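Local coordinates for member of s1p family of ribosomal proteins (Pyrococcus furiosus, PDB 5YH1), which binds manganese and probably acts as a DHH-family exonuclease on nucleic acids, this chain being the DHH portion of a longer protein, at residues I349-D352 against H353-Q357; E172-A175 against K176-Y180. All blocks are in the same frame, centred on the assembly; numbering follows the deposited sequence.

Contact 1 of 2, residues I349-D352 against H353-Q357; sequences IIHD and HFKEQ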
loop_
_atom_site.group_PDB
_atom_site.type_symbol
_atom_site.label_atom_id
_atom_site.label_comp_id
_atom_site.label_asym_id
_atom_site.label_seq_id
_atom_site.Cartn_x
_atom_site.Cartn_y
_atom_site.Cartn_z
ATOM N N ILE A 349 4.425 -8.800 25.521
ATOM C CA ILE A 349 4.235 -7.887 26.651
ATOM C C ILE A 349 3.433 -8.579 27.748
ATOM O O ILE A 349 3.740 -8.431 28.927
ATOM C CB ILE A 349 3.517 -6.596 26.201
ATOM C CG1 ILE A 349 4.457 -5.731 25.362
ATOM C CG2 ILE A 349 2.995 -5.796 27.387
ATOM C CD1 ILE A 349 3.714 -4.722 24.505
ATOM N N ILE A 350 2.399 -9.321 27.358
ATOM C CA ILE A 350 1.600 -10.086 28.314
ATOM C C ILE A 350 2.453 -11.198 28.926
ATOM O O ILE A 350 2.466 -11.392 30.154
ATOM C CB ILE A 350 0.337 -10.659 27.651
ATOM C CG1 ILE A 350 -0.629 -9.514 27.290
ATOM C CG2 ILE A 350 -0.364 -11.660 28.567
ATOM C CD1 ILE A 350 -1.656 -9.878 26.230
ATOM N N HIS A 351 3.179 -11.910 28.070
ATOM C CA HIS A 351 4.024 -13.005 28.521
ATOM C C HIS A 351 5.080 -12.515 29.523
ATOM O O HIS A 351 5.258 -13.127 30.579
ATOM C CB HIS A 351 4.690 -13.686 27.328
ATOM C CG HIS A 351 5.363 -14.973 27.664
ATOM N ND1 HIS A 351 4.682 -16.053 28.184
ATOM C CD2 HIS A 351 6.648 -15.370 27.523
ATOM C CE1 HIS A 351 5.520 -17.059 28.352
ATOM N NE2 HIS A 351 6.721 -16.669 27.959
ATOM N N ASP A 352 5.754 -11.414 29.190
ATOM C CA ASP A 352 6.749 -10.804 30.085
ATOM C C ASP A 352 6.161 -10.460 31.435
ATOM O O ASP A 352 6.817 -10.634 32.458
ATOM C CB ASP A 352 7.340 -9.529 29.484
ATOM C CG ASP A 352 8.261 -9.802 28.327
ATOM O OD1 ASP A 352 8.678 -10.966 28.139
ATOM O OD2 ASP A 352 8.555 -8.849 27.577
ATOM N N HIS A 353 4.928 -9.969 31.439
ATOM C CA HIS A 353 4.268 -9.609 32.689
ATOM C C HIS A 353 4.108 -10.835 33.574
ATOM O O HIS A 353 4.350 -10.769 34.779
ATOM C CB HIS A 353 2.914 -8.966 32.418
ATOM C CG HIS A 353 2.079 -8.780 33.640
ATOM N ND1 HIS A 353 2.166 -7.660 34.438
ATOM C CD2 HIS A 353 1.135 -9.572 34.202
ATOM C CE1 HIS A 353 1.312 -7.768 35.439
ATOM N NE2 HIS A 353 0.681 -8.923 35.325
ATOM N N PHE A 354 3.717 -11.957 32.971
ATOM C CA PHE A 354 3.541 -13.189 33.724
ATOM C C PHE A 354 4.891 -13.740 34.202
ATOM O O PHE A 354 4.971 -14.305 35.291
ATOM C CB PHE A 354 2.709 -14.216 32.938
ATOM C CG PHE A 354 1.228 -13.972 33.033
ATOM C CD1 PHE A 354 0.581 -13.145 32.125
ATOM C CD2 PHE A 354 0.490 -14.533 34.056
ATOM C CE1 PHE A 354 -0.781 -12.891 32.230
ATOM C CE2 PHE A 354 -0.872 -14.286 34.171
ATOM C CZ PHE A 354 -1.511 -13.464 33.253
ATOM N N LYS A 355 5.944 -13.524 33.416
ATOM C CA LYS A 355 7.307 -13.912 33.804
ATOM C C LYS A 355 7.841 -13.086 34.977
ATOM O O LYS A 355 8.444 -13.634 35.899
ATOM C CB LYS A 355 8.266 -13.818 32.607
ATOM C CG LYS A 355 8.204 -15.056 31.717
ATOM C CD LYS A 355 8.610 -14.797 30.286
ATOM C CE LYS A 355 9.881 -13.982 30.197
ATOM N NZ LYS A 355 10.457 -14.054 28.828
ATOM N N GLU A 356 7.619 -11.779 34.932
ATOM C CA GLU A 356 7.980 -10.893 36.040
ATOM C C GLU A 356 7.269 -11.291 37.327
ATOM O O GLU A 356 7.872 -11.295 38.389
ATOM C CB GLU A 356 7.671 -9.428 35.692
ATOM C CG GLU A 356 8.704 -8.817 34.748
ATOM C CD GLU A 356 8.176 -7.671 33.886
ATOM O OE1 GLU A 356 7.157 -7.035 34.249
ATOM O OE2 GLU A 356 8.796 -7.403 32.829
ATOM N N GLN A 357 5.996 -11.644 37.234
ATOM C CA GLN A 357 5.222 -11.994 38.418
ATOM C C GLN A 357 5.559 -13.373 39.007
ATOM O O GLN A 357 5.626 -13.520 40.226
ATOM C CB GLN A 357 3.736 -11.928 38.101
ATOM C CG GLN A 357 2.849 -12.165 39.305
ATOM C CD GLN A 357 1.412 -11.752 39.069
ATOM O OE1 GLN A 357 1.088 -11.084 38.084
ATOM N NE2 GLN A 357 0.537 -12.145 39.982
HETATM O O HOH W 1 9.792 -16.552 27.386
#
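K355 reaches back one turn along its helix to H351, and its course shows how a long aliphatic chain can pack against a ring while its charged end serves other partners. CB lies 3.5 Å from D352 O, and CG passes H351 O before standing over one face of the imidazole, toward its rim. CD makes the tightest approach to the ring, 3.4 Å from H351 CD2, coming in obliquely. There the chain bends (chi3 46°), which carries CE to 3.8 Å from D352 OD1 and NZ to 3.6 Å from the same oxygen, a long salt bridge. NZ also donates to a water at 3.0 Å, and this water lies in the imidazole plane, 3.1 Å from H351 NE2. Further partners lie beyond the turn: K355 NZ also forms a salt bridge with E360, H351 ND1 is hydrogen-bonded to T366, and R230 forms a salt bridge with D352 OD2. Under these side chains runs the regular helix ladder, including K355 N to H351 O. On another side of the helix, I350 CG2 packs 3.9 Å from F354 CE1. In helix 343-358, the crossover of a beta-alpha-beta unit, H351 and K355 touch I364 on strand 364-369, whereas I350 and F354 meet I329 and N327, respectively, on strand 325-330, and I350 also rests on L308 and V311 of helix 286-311.

Contact 2 of 2, residues E172-A175 against K176-Y180; sequences EDKA and KVDEY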
loop_
_atom_site.group_PDB
_atom_site.type_symbol
_atom_site.label_atom_id
_atom_site.label_comp_id
_atom_site.label_asym_id
_atom_site.label_seq_id
_atom_site.Cartn_x
_atom_site.Cartn_y
_atom_site.Cartn_z
ATOM N N GLU A 172 25.691 -33.641 8.000
ATOM C CA GLU A 172 26.030 -33.114 9.328
ATOM C C GLU A 172 26.124 -31.587 9.341
ATOM O O GLU A 172 25.621 -30.945 10.263
ATOM C CB GLU A 172 27.328 -33.748 9.873
ATOM C CG GLU A 172 28.580 -33.524 9.022
ATOM C CD GLU A 172 29.794 -34.306 9.512
ATOM O OE1 GLU A 172 30.893 -33.713 9.586
ATOM O OE2 GLU A 172 29.656 -35.511 9.820
ATOM N N ASP A 173 26.744 -31.006 8.316
ATOM C CA ASP A 173 26.891 -29.549 8.247
ATOM C C ASP A 173 26.321 -28.945 6.949
ATOM O O ASP A 173 26.796 -27.916 6.486
ATOM C CB ASP A 173 28.363 -29.158 8.438
ATOM C CG ASP A 173 29.282 -29.819 7.432
ATOM O OD1 ASP A 173 28.777 -30.512 6.524
ATOM O OD2 ASP A 173 30.513 -29.649 7.555
ATOM N N LYS A 174 25.301 -29.583 6.380
ATOM C CA LYS A 174 24.645 -29.061 5.185
ATOM C C LYS A 174 23.134 -29.265 5.227
ATOM O O LYS A 174 22.650 -30.362 5.521
ATOM C CB LYS A 174 25.222 -29.697 3.921
ATOM C CG LYS A 174 24.897 -28.903 2.668
ATOM C CD LYS A 174 25.624 -29.410 1.433
ATOM C CE LYS A 174 25.437 -28.439 0.275
ATOM N NZ LYS A 174 25.810 -29.039 -1.035
ATOM N N ALA A 175 22.399 -28.191 4.941
ATOM C CA ALA A 175 20.945 -28.230 4.898
ATOM C C ALA A 175 20.453 -28.063 3.473
ATOM O O ALA A 175 21.200 -27.644 2.592
ATOM C CB ALA A 175 20.362 -27.137 5.775
ATOM N N LYS A 176 19.178 -28.366 3.275
ATOM C CA LYS A 176 18.545 -28.286 1.963
ATOM C C LYS A 176 18.714 -26.906 1.320
ATOM O O LYS A 176 19.079 -26.804 0.148
ATOM C CB LYS A 176 17.062 -28.633 2.077
ATOM C CG LYS A 176 16.394 -28.884 0.739
ATOM C CD LYS A 176 14.917 -29.209 0.900
ATOM C CE LYS A 176 14.286 -29.538 -0.448
ATOM N NZ LYS A 176 12.803 -29.400 -0.409
ATOM N N VAL A 177 18.487 -25.850 2.104
ATOM C CA VAL A 177 18.589 -24.479 1.598
ATOM C C VAL A 177 19.980 -24.157 1.058
ATOM O O VAL A 177 20.111 -23.311 0.174
ATOM C CB VAL A 177 18.208 -23.430 2.680
ATOM C CG1 VAL A 177 19.281 -23.346 3.764
ATOM C CG2 VAL A 177 17.974 -22.061 2.054
ATOM N N ASP A 178 21.013 -24.824 1.584
ATOM C CA ASP A 178 22.402 -24.517 1.198
ATOM C C ASP A 178 22.703 -24.789 -0.276
ATOM O O ASP A 178 23.599 -24.165 -0.854
ATOM C CB ASP A 178 23.407 -25.288 2.064
ATOM C CG ASP A 178 23.428 -24.812 3.508
ATOM O OD1 ASP A 178 23.400 -23.592 3.746
ATOM O OD2 ASP A 178 23.468 -25.663 4.410
ATOM N N GLU A 179 21.954 -25.701 -0.887
ATOM C CA GLU A 179 22.116 -25.971 -2.325
ATOM C C GLU A 179 21.690 -24.798 -3.208
ATOM O O GLU A 179 22.072 -24.741 -4.371
ATOM C CB GLU A 179 21.338 -27.219 -2.729
ATOM C CG GLU A 179 21.858 -28.490 -2.075
ATOM C CD GLU A 179 20.944 -29.689 -2.286
ATOM O OE1 GLU A 179 19.702 -29.542 -2.185
ATOM O OE2 GLU A 179 21.476 -30.786 -2.541
ATOM N N TYR A 180 20.916 -23.859 -2.662
ATOM C CA TYR A 180 20.415 -22.736 -3.452
ATOM C C TYR A 180 21.141 -21.421 -3.187
ATOM O O TYR A 180 20.826 -20.420 -3.820
ATOM C CB TYR A 180 18.921 -22.554 -3.209
ATOM C CG TYR A 180 18.117 -23.769 -3.579
ATOM C CD1 TYR A 180 17.598 -23.920 -4.861
ATOM C CD2 TYR A 180 17.895 -24.777 -2.655
ATOM C CE1 TYR A 180 16.864 -25.044 -5.207
ATOM C CE2 TYR A 180 17.165 -25.907 -2.989
ATOM C CZ TYR A 180 16.651 -26.030 -4.265
ATOM O OH TYR A 180 15.924 -27.143 -4.581
#
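The carboxylate of D178 folds back onto the backbone of A175 where the short, weakly bonded second strand of a small beta-hairpin, 169-171 with 174-175, gives way to a 3-10 turn in the DHH N-terminal domain. With CG beside its own backbone N (chi1 -69°), D178 presents OD2 to A175 N at 2.8 Å in an almost straight bond, 172° at the hydrogen. The N-H arrives on the anti side of the oxygen, somewhat out of the carboxylate plane. OD2 also binds H189 while OD1 binds H184, so both oxygens are held and the group's rotation is fixed. The K174 chain runs antiparallel to that of D178, K174 CG lying 3.9 Å from OD2. The lysine then continues, fully extended, and passes nearly perpendicular to E179; its NZ lies 4.1 Å from E179 CG without a salt bridge. An alanine in place of D178 would remove the carboxylate and is likely to leave A175 N, H184 and H189 without the group that links them and the turn less firmly tied to the strand. The return bond closes the loop: D178 N meets A175 O at 3.0 Å from above the carbonyl plane.

How the contacts relate
Both contacts are local, yet they show how the same economy of short-range bonding adapts to its surroundings. Contact 1 lies within one helix of a beta-alpha-beta unit; half of its touching residues are buried, and it combines apolar packing against strands and a helix with charged groups at the margin. Contact 2, about 37 Å away between centres, holds a strand end to a 3-10 turn and is the more exposed, with A175 and V177 its buried members. Polar side chains in contact 1 look mainly outward, beyond the turn, with one long salt bridge and a shared water between them; in contact 2 one carboxylate both bonds to backbone within the turn and holds two histidines outside it. The two share no element.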